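Local coordinates for protein aminoglycoside N(3)-acetyltransferase (Streptomyces griseus, PDB 7LAP) that probably transfers an acetyl group from acetyl-CoA to the 3-amino group of aminoglycoside antibiotics, thereby conferring resistance to them, at residues Pro183-Thr188 with Pro244-Val249. Numbering follows the deposited sequence.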
loop_
_atom_site.group_PDB
_atom_site.type_symbol
_atom_site.label_atom_id
_atom_site.label_comp_id
_atom_site.label_asym_id
_atom_site.label_seq_id
_atom_site.Cartn_x
_atom_site.Cartn_y
_atom_site.Cartn_z
ATOM N N PRO B 183 15.598 -11.651 3.524
ATOM C CA PRO B 183 16.687 -12.233 4.302
ATOM C C PRO B 183 16.202 -13.361 5.205
ATOM O O PRO B 183 15.004 -13.553 5.447
ATOM C CB PRO B 183 17.238 -11.048 5.108
ATOM C CG PRO B 183 16.141 -10.063 5.140
ATOM C CD PRO B 183 15.360 -10.236 3.857
ATOM N N ARG B 184 17.178 -14.148 5.674
ATOM C CA ARG B 184 16.865 -15.362 6.423
ATOM C C ARG B 184 16.015 -15.072 7.659
ATOM O O ARG B 184 15.207 -15.918 8.064
ATOM C CB ARG B 184 18.169 -16.077 6.786
ATOM C CG ARG B 184 18.805 -16.762 5.580
ATOM C CD ARG B 184 20.224 -17.205 5.843
ATOM N NE ARG B 184 21.022 -16.070 6.285
ATOM C CZ ARG B 184 22.088 -16.153 7.071
ATOM N NH1 ARG B 184 22.516 -17.332 7.510
ATOM N NH2 ARG B 184 22.726 -15.046 7.410
ATOM N N ASP B 185 16.129 -13.880 8.243
ATOM C CA ASP B 185 15.390 -13.634 9.479
ATOM C C ASP B 185 13.900 -13.400 9.264
ATOM O O ASP B 185 13.163 -13.320 10.255
ATOM C CB ASP B 185 15.980 -12.442 10.232
ATOM C CG ASP B 185 16.334 -11.299 9.316
ATOM O OD1 ASP B 185 15.440 -10.476 9.027
ATOM O OD2 ASP B 185 17.499 -11.248 8.850
ATOM N N THR B 186 13.429 -13.301 8.021
ATOM C CA THR B 186 12.019 -13.036 7.776
ATOM C C THR B 186 11.161 -14.293 7.796
ATOM O O THR B 186 9.950 -14.204 7.565
ATOM C CB THR B 186 11.820 -12.302 6.428
ATOM O OG1 THR B 186 12.147 -13.171 5.343
ATOM C CG2 THR B 186 12.708 -11.099 6.348
ATOM N N MET B 187 11.732 -15.463 8.074
ATOM C CA MET B 187 10.937 -16.684 8.011
ATOM C C MET B 187 9.946 -16.785 9.185
ATOM O O MET B 187 10.283 -17.295 10.258
ATOM C CB MET B 187 11.837 -17.922 7.976
ATOM C CG MET B 187 11.058 -19.167 7.596
ATOM S SD MET B 187 11.951 -20.701 7.884
ATOM C CE MET B 187 13.065 -20.601 6.476
ATOM N N THR B 188 8.710 -16.335 8.940
ATOM C CA THR B 188 7.623 -16.331 9.927
ATOM C C THR B 188 7.361 -17.721 10.492
ATOM O O THR B 188 6.996 -17.870 11.666
ATOM C CB THR B 188 6.347 -15.791 9.249
ATOM O OG1 THR B 188 6.426 -14.370 9.160
ATOM C CG2 THR B 188 5.054 -16.194 9.994
ATOM N N PRO B 244 18.301 -14.321 15.867
ATOM C CA PRO B 244 18.127 -15.771 16.090
ATOM C C PRO B 244 17.596 -16.533 14.891
ATOM O O PRO B 244 18.167 -17.574 14.539
ATOM C CB PRO B 244 17.158 -15.820 17.284
ATOM C CG PRO B 244 17.455 -14.541 18.029
ATOM C CD PRO B 244 17.739 -13.510 16.957
ATOM N N PHE B 245 16.525 -16.044 14.246
ATOM C CA PHE B 245 15.985 -16.757 13.091
ATOM C C PHE B 245 17.014 -16.842 11.968
ATOM O O PHE B 245 17.075 -17.844 11.248
ATOM C CB PHE B 245 14.698 -16.087 12.589
ATOM C CG PHE B 245 13.482 -16.353 13.462
ATOM C CD1 PHE B 245 13.594 -17.055 14.652
ATOM C CD2 PHE B 245 12.230 -15.892 13.085
ATOM C CE1 PHE B 245 12.477 -17.295 15.446
ATOM C CE2 PHE B 245 11.116 -16.137 13.866
ATOM C CZ PHE B 245 11.242 -16.836 15.057
ATOM N N ALA B 246 17.848 -15.813 11.813
ATOM C CA ALA B 246 18.888 -15.877 10.793
ATOM C C ALA B 246 19.881 -16.985 11.108
ATOM O O ALA B 246 20.343 -17.692 10.205
ATOM C CB ALA B 246 19.600 -14.529 10.677
ATOM N N VAL B 247 20.216 -17.156 12.389
ATOM C CA VAL B 247 21.133 -18.225 12.782
ATOM C C VAL B 247 20.488 -19.594 12.571
ATOM O O VAL B 247 21.116 -20.509 12.027
ATOM C CB VAL B 247 21.592 -18.020 14.237
ATOM C CG1 VAL B 247 22.489 -19.178 14.692
ATOM C CG2 VAL B 247 22.286 -16.691 14.379
ATOM N N ILE B 248 19.221 -19.746 12.962
ATOM C CA ILE B 248 18.526 -21.025 12.785
ATOM C C ILE B 248 18.460 -21.406 11.303
ATOM O O ILE B 248 18.766 -22.543 10.920
ATOM C CB ILE B 248 17.121 -20.958 13.419
ATOM C CG1 ILE B 248 17.199 -20.617 14.909
ATOM C CG2 ILE B 248 16.369 -22.275 13.238
ATOM C CD1 ILE B 248 15.839 -20.613 15.591
ATOM N N VAL B 249 18.051 -20.464 10.445
ATOM C CA VAL B 249 17.925 -20.763 9.019
ATOM C C VAL B 249 19.287 -21.053 8.405
ATOM O O VAL B 249 19.415 -21.921 7.523
ATOM C CB VAL B 249 17.202 -19.618 8.281
ATOM C CG1 VAL B 249 17.233 -19.847 6.769
ATOM C CG2 VAL B 249 15.761 -19.510 8.761
#
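V249 is clasped by two side chains of the 183-188 loop, one at each methyl. Its CG1 lies 3.7 Å from CG of R184, and its CG2 lies 3.7 Å from CE of M187; both neighbours run obliquely across the valine. With CG1 anti to the backbone N (chi1 173°) and CG2 anti to the carbonyl carbon, the fork serves both partners at once. M187 is extended through chi2 and bends only at chi3 (-76°), which turns its terminal methyl onto CG2. Beyond V249, the aliphatic part of R184 carries the guanidinium over the first turn of helix 244-254, where O of A246 sits over one face of the group; NH1 approaches that oxygen to 3.5 Å, but the angle is too poor for a hydrogen bond. The short 3-10 turn 184-186, which follows strand 176-180 of the central mixed sheet in this Antibiotic_NAT-family fold, rests on the helix, and no hydrogen bond links the two segments. The closest pair of CA atoms, D185 and A246, is 4.4 Å apart, and the alanine CB meets CB of D185 at 4.2 Å. Next to them, the F245 ring presents its edge to O of D185, 3.9 Å from CD2, while O of M187 approaches CD2 obliquely at 3.7 Å. H191 and L190 of helix 189-196 also pack against F245, and F271 of strand 266-272 touches both M187 and V249.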